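Local structure of hypothetical protein (Pseudomonas syringae pv. tomato, 2OT9) at residues E11-D16 and K149-I154; T36-T41 and V139-M144; T41-A46 and L55-G60; A130-D135 and H168-Q173. The protein is of unknown function but belongs to the YaeQ family, whose membership of the PDDEXK clan relates it to the restriction-endonuclease-like nuclease fold. All coordinates share one frame; numbering follows the deposited sequence. Where two conformers were deposited one is given.

The four contacts meet at helix 37-49, which lies against a mixed ten-stranded sheet: two use the helix directly, and side chains of the other two pack on it. Interaction 1 pairs two strands of that sheet, interaction 4 pairs another two, and interaction 3 sets the helix against edge strand 55-57. Interaction 2, which shares Thr41 with interaction 3, joins the helix start to the end of helix 134-141 and carries Arg39 of the meso-tartrate pocket. Trp150 of interaction 1 ties three contacts together: its CH2 lies 3.9 Å from Thr41 CG2 and its CZ3 lies 3.7 Å from Leu44 CB. Leu140 CD1 of interaction 2 reaches Val170 CG2 of interaction 4 at 3.8 Å.

Interaction 1. Residues E11-D16 and K149-I154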
loop_
_atom_site.group_PDB
_atom_site.type_symbol
_atom_site.label_atom_id
_atom_site.label_comp_id
_atom_site.label_asym_id
_atom_site.label_seq_id
_atom_site.Cartn_x
_atom_site.Cartn_y
_atom_site.Cartn_z
ATOM N N GLU A 11 -7.601 -12.404 -4.370
ATOM C CA GLU A 11 -7.281 -12.998 -5.673
ATOM C C GLU A 11 -6.988 -11.871 -6.665
ATOM O O GLU A 11 -7.883 -11.092 -7.030
ATOM C CB GLU A 11 -8.435 -13.891 -6.166
ATOM C CG GLU A 11 -8.888 -14.924 -5.110
ATOM C CD GLU A 11 -9.910 -15.922 -5.631
ATOM O OE1 GLU A 11 -10.302 -15.810 -6.810
ATOM O OE2 GLU A 11 -10.312 -16.823 -4.862
ATOM N N LEU A 12 -5.724 -11.772 -7.073
ATOM C CA LEU A 12 -5.278 -10.669 -7.923
ATOM C C LEU A 12 -4.824 -11.150 -9.308
ATOM O O LEU A 12 -3.884 -11.944 -9.403
ATOM C CB LEU A 12 -4.127 -9.910 -7.242
ATOM C CG LEU A 12 -3.368 -8.828 -8.033
ATOM C CD1 LEU A 12 -4.285 -7.660 -8.415
ATOM C CD2 LEU A 12 -2.182 -8.316 -7.208
ATOM N N ASN A 13 -5.498 -10.684 -10.363
ATOM C CA ASN A 13 -4.970 -10.799 -11.729
ATOM C C ASN A 13 -4.330 -9.476 -12.114
ATOM O O ASN A 13 -5.032 -8.477 -12.323
ATOM C CB ASN A 13 -6.058 -11.168 -12.749
ATOM C CG ASN A 13 -6.692 -12.518 -12.462
ATOM O OD1 ASN A 13 -6.024 -13.448 -12.023
ATOM N ND2 ASN A 13 -7.985 -12.630 -12.716
ATOM N N LEU A 14 -3.003 -9.471 -12.190
ATOM C CA LEU A 14 -2.232 -8.247 -12.412
ATOM C C LEU A 14 -1.666 -8.174 -13.826
ATOM O O LEU A 14 -1.002 -9.119 -14.286
ATOM C CB LEU A 14 -1.098 -8.180 -11.376
ATOM C CG LEU A 14 -0.090 -7.020 -11.437
ATOM C CD1 LEU A 14 -0.774 -5.655 -11.234
ATOM C CD2 LEU A 14 1.025 -7.255 -10.420
ATOM N N THR A 15 -1.958 -7.070 -14.518
ATOM C CA THR A 15 -1.422 -6.769 -15.854
ATOM C C THR A 15 -0.757 -5.393 -15.762
ATOM O O THR A 15 -1.409 -4.346 -15.947
ATOM C CB THR A 15 -2.541 -6.730 -16.938
ATOM O OG1 THR A 15 -3.183 -8.008 -17.016
ATOM C CG2 THR A 15 -1.963 -6.414 -18.286
ATOM N N ASP A 16 0.527 -5.400 -15.437
ATOM C CA ASP A 16 1.259 -4.162 -15.220
ATOM C C ASP A 16 2.074 -3.891 -16.474
ATOM O O ASP A 16 3.135 -4.480 -16.693
ATOM C CB ASP A 16 2.118 -4.279 -13.955
ATOM C CG ASP A 16 3.000 -3.063 -13.705
ATOM O OD1 ASP A 16 3.169 -2.193 -14.591
ATOM O OD2 ASP A 16 3.545 -2.990 -12.584
ATOM N N LYS A 149 -11.738 -10.182 -5.246
ATOM C CA LYS A 149 -11.264 -10.521 -6.591
ATOM C C LYS A 149 -11.097 -9.237 -7.383
ATOM O O LYS A 149 -12.077 -8.524 -7.647
ATOM C CB LYS A 149 -12.260 -11.435 -7.292
ATOM C CG LYS A 149 -12.642 -12.654 -6.482
ATOM C CD LYS A 149 -13.712 -13.444 -7.212
ATOM C CE LYS A 149 -13.693 -14.910 -6.817
ATOM N NZ LYS A 149 -14.194 -15.071 -5.431
ATOM N N TRP A 150 -9.849 -8.924 -7.717
ATOM C CA TRP A 150 -9.542 -7.731 -8.488
ATOM C C TRP A 150 -8.796 -8.094 -9.755
ATOM O O TRP A 150 -7.822 -8.862 -9.708
ATOM C CB TRP A 150 -8.606 -6.819 -7.698
ATOM C CG TRP A 150 -9.237 -5.940 -6.656
ATOM C CD1 TRP A 150 -10.547 -5.905 -6.248
ATOM C CD2 TRP A 150 -8.539 -4.978 -5.867
ATOM N NE1 TRP A 150 -10.699 -4.941 -5.255
ATOM C CE2 TRP A 150 -9.478 -4.377 -4.998
ATOM C CE3 TRP A 150 -7.198 -4.560 -5.816
ATOM C CZ2 TRP A 150 -9.120 -3.369 -4.088
ATOM C CZ3 TRP A 150 -6.842 -3.568 -4.909
ATOM C CH2 TRP A 150 -7.801 -2.988 -4.053
ATOM N N ASP A 151 -9.210 -7.498 -10.873
ATOM C CA ASP A 151 -8.329 -7.410 -12.036
ATOM C C ASP A 151 -7.709 -6.027 -12.010
ATOM O O ASP A 151 -8.429 -5.026 -11.995
ATOM C CB ASP A 151 -9.103 -7.561 -13.337
ATOM C CG ASP A 151 -9.537 -8.992 -13.615
ATOM O OD1 ASP A 151 -9.327 -9.904 -12.782
ATOM O OD2 ASP A 151 -10.086 -9.203 -14.716
ATOM N N VAL A 152 -6.383 -5.969 -12.017
ATOM C CA VAL A 152 -5.666 -4.699 -11.979
ATOM C C VAL A 152 -4.819 -4.519 -13.236
ATOM O O VAL A 152 -4.024 -5.402 -13.597
ATOM C CB VAL A 152 -4.772 -4.592 -10.720
ATOM C CG1 VAL A 152 -3.872 -3.335 -10.770
ATOM C CG2 VAL A 152 -5.633 -4.575 -9.440
HETATM N N MSE A 153 -5.016 -3.388 -13.910
HETATM C CA MSE A 153 -4.146 -2.988 -15.003
HETATM C C MSE A 153 -3.422 -1.711 -14.593
HETATM O O MSE A 153 -4.046 -0.759 -14.088
HETATM C CB MSE A 153 -4.923 -2.777 -16.299
HETATM C CG MSE A 153 -4.061 -2.186 -17.442
HETATM SE SE MSE A 153 -4.960 -2.194 -19.154
HETATM C CE MSE A 153 -4.754 -4.075 -19.533
ATOM N N ILE A 154 -2.108 -1.701 -14.786
ATOM C CA ILE A 154 -1.295 -0.513 -14.496
ATOM C C ILE A 154 -0.709 -0.008 -15.814
ATOM O O ILE A 154 0.053 -0.724 -16.503
ATOM C CB ILE A 154 -0.194 -0.823 -13.442
ATOM C CG1 ILE A 154 -0.837 -1.397 -12.158
ATOM C CG2 ILE A 154 0.659 0.433 -13.137
ATOM C CD1 ILE A 154 0.161 -1.791 -11.057
#
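A chi1 of 172° turns Leu12 CG opposite its backbone N and swings CD1 against Val152 CG2 at 3.5 Å, and Leu14, turned the same way, brings its CD1 to Val152 CG1 and Ile154 CD1. On the other face, Asn13 and Asp151 both hold CG beside the backbone N and run side by side. Asn13 ND2 donates to Asp151 OD1 at 3.0 Å, meeting it on the syn side but 33° out of the carboxylate plane; Asn13 OD1 bonds Ser24 OG. Glu11 and Lys149 also lie alongside one another, yet Glu11 OE1 stays 4.2 Å from Lys149 NZ, beyond a salt bridge. Between the two faces runs a parallel ladder of five backbone hydrogen bonds, from Trp150 N to Glu11 O at one end to Ile154 N to Thr15 O at the other. The face of Leu12, Leu14, Val152 and Ile154 is mostly aliphatic, with Asp16 at its end packed on Ile154 and salt-bridged to Arg179, while the amide-carboxylate pair lies on the exposed face. Strands 21-31 and 158-163 flank the pair, and helix 37-49 packs on the Leu12 and Trp150 face, Leu12 meeting Ala48 and Trp150 meeting Thr41, Leu44 and Leu45.

Interaction 2. Residues T36-T41 and V139-M144; sequences TEERMT and VLAKDM. With SRT (S,R meso-tartaric acid), chain C.
A helix-to-helix junction brings the N-terminal turn of helix 37-49 against the type II turn, Ala141 to Met144, that follows helix 134-141. Glu37 reaches across with its carboxylate lying over the turn. Its OE1 takes a weak hydrogen bond from Asp143 N, and its OE2 a weak one from Met144 N at 3.1 Å. A water donates to both Glu37 OE2 and Met144 O, closing a bridge between the carboxylate and the turn. The carboxylate thus binds two successive backbone N-H groups, although both bonds are bent and neither would hold it firmly alone. Next to it the packing is mostly van der Waals: Ala141 CB lies 3.9 Å from Glu38 CG, and Thr41 CG2 sits on Leu140 CB at 3.8 Å, the two side chains crossing at about a right angle. Thr41 OG1 lies 3.3 Å from Ala141 CB and also touches Met144 CE. This hydroxyl donates back to Glu37 O, which also accepts from Thr41 N on the opposite face of the carbonyl plane. Thr36 N-caps the helix, its OG1 accepting from Arg39 N. From this first turn Arg39 extends away from helix 134-141 into the tartrate pocket, where Gln86 N also bonds the ligand. There, Arg39 NH2 donates to tartrate O1 at 2.8 Å, nearly straight at 167° and at the edge of the guanidinium, in its plane.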
loop_
_atom_site.group_PDB
_atom_site.type_symbol
_atom_site.label_atom_id
_atom_site.label_comp_id
_atom_site.label_asym_id
_atom_site.label_seq_id
_atom_site.Cartn_x
_atom_site.Cartn_y
_atom_site.Cartn_z
ATOM N N THR A 36 -9.472 -0.384 9.161
ATOM C CA THR A 36 -10.720 -0.151 8.432
ATOM C C THR A 36 -10.656 -0.828 7.066
ATOM O O THR A 36 -9.561 -1.188 6.589
ATOM C CB THR A 36 -11.005 1.348 8.224
ATOM O OG1 THR A 36 -9.936 1.928 7.479
ATOM C CG2 THR A 36 -11.186 2.075 9.561
ATOM N N GLU A 37 -11.818 -1.002 6.431
ATOM C CA GLU A 37 -11.867 -1.510 5.050
ATOM C C GLU A 37 -11.020 -0.633 4.129
ATOM O O GLU A 37 -10.335 -1.145 3.249
ATOM C CB GLU A 37 -13.319 -1.582 4.533
ATOM C CG GLU A 37 -14.109 -2.729 5.126
ATOM C CD GLU A 37 -15.620 -2.630 4.853
ATOM O OE1 GLU A 37 -16.184 -1.506 4.812
ATOM O OE2 GLU A 37 -16.240 -3.698 4.692
ATOM N N GLU A 38 -11.065 0.685 4.339
ATOM C CA GLU A 38 -10.249 1.617 3.559
ATOM C C GLU A 38 -8.745 1.361 3.723
ATOM O O GLU A 38 -7.997 1.332 2.747
ATOM C CB GLU A 38 -10.604 3.063 3.929
ATOM C CG GLU A 38 -11.946 3.549 3.334
ATOM C CD GLU A 38 -13.181 3.173 4.157
ATOM O OE1 GLU A 38 -13.067 2.609 5.291
ATOM O OE2 GLU A 38 -14.299 3.463 3.659
ATOM N N ARG A 39 -8.303 1.173 4.960
ATOM C CA ARG A 39 -6.877 0.911 5.225
ATOM C C ARG A 39 -6.427 -0.379 4.555
ATOM O O ARG A 39 -5.417 -0.416 3.859
ATOM C CB ARG A 39 -6.609 0.862 6.741
ATOM C CG ARG A 39 -5.124 0.610 7.079
ATOM C CD ARG A 39 -4.848 0.756 8.585
ATOM N NE ARG A 39 -4.986 2.147 8.998
ATOM C CZ ARG A 39 -4.003 3.046 8.984
ATOM N NH1 ARG A 39 -2.775 2.687 8.636
ATOM N NH2 ARG A 39 -4.239 4.304 9.372
HETATM N N MSE A 40 -7.189 -1.448 4.753
HETATM C CA MSE A 40 -6.905 -2.710 4.079
HETATM C C MSE A 40 -6.836 -2.545 2.560
HETATM O O MSE A 40 -5.924 -3.065 1.912
HETATM C CB MSE A 40 -7.964 -3.756 4.433
HETATM C CG MSE A 40 -7.891 -4.947 3.477
HETATM SE SE MSE A 40 -8.652 -6.538 4.275
HETATM C CE MSE A 40 -7.325 -6.668 5.659
ATOM N N THR A 41 -7.795 -1.822 1.992
ATOM C CA THR A 41 -7.818 -1.577 0.554
ATOM C C THR A 41 -6.573 -0.840 0.065
ATOM O O THR A 41 -6.034 -1.165 -0.990
ATOM C CB THR A 41 -9.108 -0.842 0.158
ATOM O OG1 THR A 41 -10.221 -1.688 0.513
ATOM C CG2 THR A 41 -9.133 -0.526 -1.336
ATOM N N VAL A 139 -15.224 3.846 -2.849
ATOM C CA VAL A 139 -15.858 2.929 -3.803
ATOM C C VAL A 139 -15.238 1.528 -3.756
ATOM O O VAL A 139 -15.960 0.525 -3.707
ATOM C CB VAL A 139 -15.733 3.474 -5.237
ATOM C CG1 VAL A 139 -16.032 2.378 -6.263
ATOM C CG2 VAL A 139 -16.628 4.677 -5.452
ATOM N N LEU A 140 -13.906 1.462 -3.803
ATOM C CA LEU A 140 -13.191 0.184 -3.746
ATOM C C LEU A 140 -13.386 -0.576 -2.440
ATOM O O LEU A 140 -13.557 -1.796 -2.456
ATOM C CB LEU A 140 -11.692 0.349 -4.055
ATOM C CG LEU A 140 -11.358 0.568 -5.534
ATOM C CD1 LEU A 140 -9.922 1.073 -5.686
ATOM C CD2 LEU A 140 -11.557 -0.721 -6.353
ATOM N N ALA A 141 -13.396 0.154 -1.326
ATOM C CA ALA A 141 -13.330 -0.433 0.012
ATOM C C ALA A 141 -14.688 -0.844 0.611
ATOM O O ALA A 141 -14.773 -1.806 1.375
ATOM C CB ALA A 141 -12.610 0.565 0.963
ATOM N N LYS A 142 -15.730 -0.091 0.254
ATOM C CA LYS A 142 -17.062 -0.179 0.837
ATOM C C LYS A 142 -17.575 -1.608 0.838
ATOM O O LYS A 142 -17.578 -2.248 -0.213
ATOM C CB LYS A 142 -18.008 0.684 -0.010
ATOM C CG LYS A 142 -19.406 0.840 0.534
ATOM C CD LYS A 142 -20.067 2.043 -0.129
ATOM C CE LYS A 142 -20.131 1.915 -1.662
ATOM N NZ LYS A 142 -19.682 3.117 -2.433
ATOM N N ASP A 143 -17.965 -2.111 2.009
ATOM C CA ASP A 143 -18.590 -3.446 2.140
ATOM C C ASP A 143 -17.770 -4.576 1.515
ATOM O O ASP A 143 -18.306 -5.492 0.868
ATOM C CB ASP A 143 -19.981 -3.420 1.534
ATOM C CG ASP A 143 -20.917 -2.496 2.286
ATOM O OD1 ASP A 143 -20.736 -2.320 3.518
ATOM O OD2 ASP A 143 -21.840 -1.947 1.647
HETATM N N MSE A 144 -16.467 -4.524 1.736
HETATM C CA MSE A 144 -15.572 -5.505 1.155
HETATM C C MSE A 144 -15.978 -6.952 1.480
HETATM O O MSE A 144 -16.194 -7.292 2.642
HETATM C CB MSE A 144 -14.133 -5.222 1.587
HETATM C CG MSE A 144 -13.131 -5.994 0.758
HETATM SE SE MSE A 144 -13.092 -5.434 -1.108
HETATM C CE MSE A 144 -11.617 -4.137 -1.002
HETATM O O1 SRT C . -1.911 5.888 9.477
HETATM O O11 SRT C . -1.239 6.351 11.500
HETATM C C1 SRT C . -1.430 5.548 10.568
HETATM C C2 SRT C . -1.062 4.093 10.701
HETATM O O2 SRT C . -1.575 3.415 11.859
HETATM C C3 SRT C . 0.445 4.027 10.626
HETATM O O3 SRT C . 0.713 4.101 9.223
HETATM C C4 SRT C . 0.999 2.765 11.260
HETATM O O4 SRT C . 0.458 1.641 11.076
HETATM O O41 SRT C . 2.016 2.897 11.972
HETATM O O HOH W 1 -15.663 -6.070 5.014
#

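Interaction 3. Residues T41-A46 and L55-G60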
loop_
_atom_site.group_PDB
_atom_site.type_symbol
_atom_site.label_atom_id
_atom_site.label_comp_id
_atom_site.label_asym_id
_atom_site.label_seq_id
_atom_site.Cartn_x
_atom_site.Cartn_y
_atom_site.Cartn_z
ATOM N N THR A 41 -7.795 -1.822 1.992
ATOM C CA THR A 41 -7.818 -1.577 0.554
ATOM C C THR A 41 -6.573 -0.840 0.065
ATOM O O THR A 41 -6.034 -1.165 -0.990
ATOM C CB THR A 41 -9.108 -0.842 0.158
ATOM O OG1 THR A 41 -10.221 -1.688 0.513
ATOM C CG2 THR A 41 -9.133 -0.526 -1.336
ATOM N N VAL A 42 -6.102 0.135 0.840
ATOM C CA VAL A 42 -4.846 0.806 0.499
ATOM C C VAL A 42 -3.671 -0.196 0.518
ATOM O O VAL A 42 -2.817 -0.166 -0.378
ATOM C CB VAL A 42 -4.564 2.028 1.404
ATOM C CG1 VAL A 42 -3.285 2.729 0.953
ATOM C CG2 VAL A 42 -5.733 3.047 1.299
ATOM N N ARG A 43 -3.633 -1.085 1.510
ATOM C CA ARG A 43 -2.611 -2.153 1.521
ATOM C C ARG A 43 -2.676 -3.045 0.270
ATOM O O ARG A 43 -1.637 -3.444 -0.267
ATOM C CB ARG A 43 -2.739 -3.021 2.777
ATOM C CG ARG A 43 -2.337 -2.295 4.048
ATOM C CD ARG A 43 -1.751 -3.270 5.072
ATOM N NE ARG A 43 -2.736 -4.237 5.552
ATOM C CZ ARG A 43 -2.437 -5.343 6.232
ATOM N NH1 ARG A 43 -3.421 -6.155 6.634
ATOM N NH2 ARG A 43 -1.162 -5.641 6.509
ATOM N N LEU A 44 -3.891 -3.374 -0.176
ATOM C CA LEU A 44 -4.062 -4.186 -1.401
ATOM C C LEU A 44 -3.588 -3.454 -2.661
ATOM O O LEU A 44 -2.974 -4.062 -3.560
ATOM C CB LEU A 44 -5.526 -4.620 -1.593
ATOM C CG LEU A 44 -6.212 -5.373 -0.454
ATOM C CD1 LEU A 44 -7.645 -5.768 -0.868
ATOM C CD2 LEU A 44 -5.424 -6.575 -0.020
ATOM N N LEU A 45 -3.874 -2.156 -2.743
ATOM C CA LEU A 45 -3.373 -1.348 -3.865
ATOM C C LEU A 45 -1.845 -1.332 -3.853
ATOM O O LEU A 45 -1.222 -1.465 -4.894
ATOM C CB LEU A 45 -3.889 0.094 -3.765
ATOM C CG LEU A 45 -5.355 0.327 -4.138
ATOM C CD1 LEU A 45 -5.766 1.763 -3.764
ATOM C CD2 LEU A 45 -5.578 0.045 -5.622
ATOM N N ALA A 46 -1.245 -1.148 -2.671
ATOM C CA ALA A 46 0.229 -1.145 -2.546
ATOM C C ALA A 46 0.828 -2.479 -3.005
ATOM O O ALA A 46 1.864 -2.520 -3.665
ATOM C CB ALA A 46 0.649 -0.859 -1.074
ATOM N N LEU A 55 7.411 -9.833 -1.870
ATOM C CA LEU A 55 6.613 -8.882 -1.111
ATOM C C LEU A 55 5.610 -9.629 -0.217
ATOM O O LEU A 55 4.905 -10.521 -0.682
ATOM C CB LEU A 55 5.884 -7.937 -2.077
ATOM C CG LEU A 55 5.092 -6.766 -1.500
ATOM C CD1 LEU A 55 6.009 -5.792 -0.726
ATOM C CD2 LEU A 55 4.365 -6.053 -2.625
ATOM N N ALA A 56 5.549 -9.263 1.059
ATOM C CA ALA A 56 4.618 -9.875 2.001
ATOM C C ALA A 56 3.888 -8.810 2.801
ATOM O O ALA A 56 4.426 -7.716 3.026
ATOM C CB ALA A 56 5.360 -10.819 2.940
ATOM N N PHE A 57 2.669 -9.125 3.241
ATOM C CA PHE A 57 1.974 -8.251 4.195
ATOM C C PHE A 57 2.604 -8.386 5.574
ATOM O O PHE A 57 2.917 -9.490 6.012
ATOM C CB PHE A 57 0.464 -8.548 4.247
ATOM C CG PHE A 57 -0.262 -8.211 2.969
ATOM C CD1 PHE A 57 -0.658 -6.911 2.703
ATOM C CD2 PHE A 57 -0.522 -9.197 2.022
ATOM C CE1 PHE A 57 -1.325 -6.601 1.507
ATOM C CE2 PHE A 57 -1.174 -8.898 0.828
ATOM C CZ PHE A 57 -1.586 -7.599 0.574
ATOM N N GLY A 58 2.820 -7.255 6.239
ATOM C CA GLY A 58 3.297 -7.256 7.609
ATOM C C GLY A 58 2.098 -7.250 8.535
ATOM O O GLY A 58 0.953 -7.396 8.086
ATOM N N ARG A 59 2.356 -7.078 9.828
ATOM C CA ARG A 59 1.277 -6.947 10.814
ATOM C C ARG A 59 0.737 -5.515 10.926
ATOM O O ARG A 59 -0.129 -5.247 11.766
ATOM C CB ARG A 59 1.697 -7.504 12.177
ATOM C CG ARG A 59 2.011 -9.009 12.164
ATOM C CD ARG A 59 2.159 -9.571 13.575
ATOM N NE ARG A 59 0.879 -9.962 14.174
ATOM C CZ ARG A 59 0.576 -11.194 14.593
ATOM N NH1 ARG A 59 1.461 -12.181 14.498
ATOM N NH2 ARG A 59 -0.615 -11.439 15.123
ATOM N N GLY A 60 1.251 -4.610 10.081
ATOM C CA GLY A 60 0.731 -3.233 9.945
ATOM C C GLY A 60 0.469 -2.542 11.277
ATOM O O GLY A 60 1.304 -2.612 12.190
#
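Arg43 NH2 donates to Gly58 O at 3.2 Å, and the same nitrogen gives a weak hydrogen bond to Ala68 O. Gly58 O lies in the guanidinium plane, at its edge, but the nitrogen stands 41° above the plane of the Gly58 carbonyl, and the N-H points only roughly at the oxygen (137°). The remaining nitrogens are engaged as well: Arg43 NE forms a salt bridge with Glu35 OE2, and Arg43 NH1 has a weak bond to Ala30 O. Bends in the middle of the chain carry the guanidinium from the helix to this cluster of acceptors. The Phe57 ring, from strand 55-57, packs against the helix at Arg43 and Leu44. Its CD1 lies over one face of the guanidinium, offset toward the rim, with the two planes 70° apart, so the ring is steeply inclined to the cation. Further along, Phe57 CE1 comes within 3.6 Å of Arg43 O, which meets the ring at its edge, and Phe57 CZ touches Leu44 CD2 at 4.0 Å. Phe57 also meets the ring of Tyr47 and the side chains of Gln27 and Ile29. The contact therefore seats helix 37-49 on edge strand 55-57 and on the loop that follows it, near the tartrate pocket. One salt bridge, the bond to Gly58 O and two weak bonds to carbonyls would balance the buried charge and probably limit rotation of the guanidinium, linking helix and loop.

Interaction 4. Residues A130-D135 and H168-Q173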
loop_
_atom_site.group_PDB
_atom_site.type_symbol
_atom_site.label_atom_id
_atom_site.label_comp_id
_atom_site.label_asym_id
_atom_site.label_seq_id
_atom_site.Cartn_x
_atom_site.Cartn_y
_atom_site.Cartn_z
ATOM N N ALA A 130 2.934 8.757 -2.060
ATOM C CA ALA A 130 1.834 9.057 -2.965
ATOM C C ALA A 130 0.546 9.002 -2.157
ATOM O O ALA A 130 0.451 8.248 -1.185
ATOM C CB ALA A 130 1.791 8.037 -4.099
ATOM N N ALA A 131 -0.437 9.804 -2.533
ATOM C CA ALA A 131 -1.738 9.796 -1.859
ATOM C C ALA A 131 -2.811 9.149 -2.753
ATOM O O ALA A 131 -2.840 9.382 -3.966
ATOM C CB ALA A 131 -2.146 11.210 -1.497
ATOM N N VAL A 132 -3.692 8.365 -2.136
ATOM C CA VAL A 132 -4.825 7.738 -2.810
ATOM C C VAL A 132 -6.039 8.661 -2.626
ATOM O O VAL A 132 -6.341 9.032 -1.491
ATOM C CB VAL A 132 -5.161 6.354 -2.173
ATOM C CG1 VAL A 132 -6.332 5.687 -2.898
ATOM C CG2 VAL A 132 -3.926 5.414 -2.162
ATOM N N PRO A 133 -6.718 9.048 -3.720
ATOM C CA PRO A 133 -7.907 9.941 -3.606
ATOM C C PRO A 133 -9.038 9.268 -2.818
ATOM O O PRO A 133 -9.263 8.066 -2.978
ATOM C CB PRO A 133 -8.346 10.149 -5.072
ATOM C CG PRO A 133 -7.155 9.792 -5.893
ATOM C CD PRO A 133 -6.415 8.712 -5.120
ATOM N N GLN A 134 -9.757 10.029 -1.995
ATOM C CA GLN A 134 -10.736 9.419 -1.097
ATOM C C GLN A 134 -11.952 8.864 -1.828
ATOM O O GLN A 134 -12.495 7.838 -1.415
ATOM C CB GLN A 134 -11.172 10.372 0.039
ATOM C CG GLN A 134 -12.083 9.708 1.146
ATOM C CD GLN A 134 -11.361 8.767 2.161
ATOM O OE1 GLN A 134 -12.020 8.092 2.960
ATOM N NE2 GLN A 134 -10.039 8.728 2.133
ATOM N N ASP A 135 -12.374 9.528 -2.901
ATOM C CA ASP A 135 -13.572 9.085 -3.624
ATOM C C ASP A 135 -13.446 7.653 -4.147
ATOM O O ASP A 135 -14.293 6.829 -3.841
ATOM C CB ASP A 135 -14.029 10.076 -4.714
ATOM C CG ASP A 135 -12.984 10.313 -5.828
ATOM O OD1 ASP A 135 -11.871 9.735 -5.821
ATOM O OD2 ASP A 135 -13.303 11.115 -6.739
ATOM N N HIS A 168 -12.489 0.906 -11.877
ATOM C CA HIS A 168 -12.276 2.144 -11.135
ATOM C C HIS A 168 -10.860 2.633 -11.369
ATOM O O HIS A 168 -9.903 1.862 -11.233
ATOM C CB HIS A 168 -12.501 1.884 -9.639
ATOM C CG HIS A 168 -13.780 1.156 -9.344
ATOM N ND1 HIS A 168 -13.817 -0.171 -8.979
ATOM C CD2 HIS A 168 -15.068 1.563 -9.406
ATOM C CE1 HIS A 168 -15.073 -0.546 -8.799
ATOM N NE2 HIS A 168 -15.853 0.489 -9.052
ATOM N N GLU A 169 -10.731 3.910 -11.707
ATOM C CA GLU A 169 -9.439 4.497 -12.033
ATOM C C GLU A 169 -8.814 5.125 -10.788
ATOM O O GLU A 169 -9.381 6.039 -10.192
ATOM C CB GLU A 169 -9.573 5.541 -13.163
ATOM C CG GLU A 169 -8.279 6.326 -13.419
ATOM C CD GLU A 169 -8.247 7.088 -14.752
ATOM O OE1 GLU A 169 -9.217 7.018 -15.537
ATOM O OE2 GLU A 169 -7.230 7.764 -15.009
ATOM N N VAL A 170 -7.651 4.614 -10.404
ATOM C CA VAL A 170 -6.916 5.126 -9.252
ATOM C C VAL A 170 -5.735 5.944 -9.738
ATOM O O VAL A 170 -4.765 5.400 -10.255
ATOM C CB VAL A 170 -6.424 3.974 -8.337
ATOM C CG1 VAL A 170 -5.636 4.532 -7.148
ATOM C CG2 VAL A 170 -7.613 3.116 -7.878
ATOM N N GLN A 171 -5.827 7.256 -9.560
ATOM C CA GLN A 171 -4.762 8.157 -9.956
ATOM C C GLN A 171 -4.025 8.659 -8.715
ATOM O O GLN A 171 -4.563 9.443 -7.935
ATOM C CB GLN A 171 -5.324 9.321 -10.787
ATOM C CG GLN A 171 -4.239 10.180 -11.422
ATOM C CD GLN A 171 -3.272 9.356 -12.271
ATOM O OE1 GLN A 171 -3.675 8.717 -13.238
ATOM N NE2 GLN A 171 -1.992 9.365 -11.899
ATOM N N LEU A 172 -2.803 8.176 -8.516
ATOM C CA LEU A 172 -2.070 8.510 -7.301
ATOM C C LEU A 172 -1.519 9.910 -7.437
ATOM O O LEU A 172 -1.082 10.301 -8.511
ATOM C CB LEU A 172 -0.932 7.520 -7.078
ATOM C CG LEU A 172 -1.323 6.050 -6.949
ATOM C CD1 LEU A 172 -0.048 5.225 -6.904
ATOM C CD2 LEU A 172 -2.232 5.773 -5.706
ATOM N N GLN A 173 -1.574 10.677 -6.356
ATOM C CA GLN A 173 -0.921 11.983 -6.325
ATOM C C GLN A 173 0.440 11.819 -5.669
ATOM O O GLN A 173 0.507 11.507 -4.489
ATOM C CB GLN A 173 -1.751 13.006 -5.542
ATOM C CG GLN A 173 -1.054 14.399 -5.464
ATOM C CD GLN A 173 -1.803 15.416 -4.607
ATOM O OE1 GLN A 173 -2.125 15.161 -3.448
ATOM N NE2 GLN A 173 -2.062 16.584 -5.177
#
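Antiparallel pairing of strands 127-131 and 166-174 within the mixed sheet is centred on Ala131 and Gln173, a hydrogen-bonded pair. Ala131 N donates to Gln173 O at 2.8 Å, and Gln173 N returns a 3.0 Å bond to Ala131 O. The same two oxygens also receive longer CA-H...O contacts, from Ala130 CA to Gln173 O and from Leu172 CA to Ala131 O. Beside this bridge, Val132 and Leu172 lie alongside each other and point the same way, with Val132 CG2 3.9 Å from Leu172 CD2. Leu172 reaches there because its CG stands anti to the carbonyl carbon (chi1 -59°), while its CB packs on Ala130 CB at 4.1 Å. Around this first shell, Val132 also leans on Leu45 and Leu172 on Phe49, both of helix 37-49. Strand 101-106 holds the other edge of 127-131 through backbone bonds of Ala130, and strand 158-163 does the same for 166-174 through Val170. The chain then goes on to helix 134-141, with Pro133 at its N-cap position. The proline ring rests against the partner strand, with Pro133 CG 3.3 Å from Gln171 O.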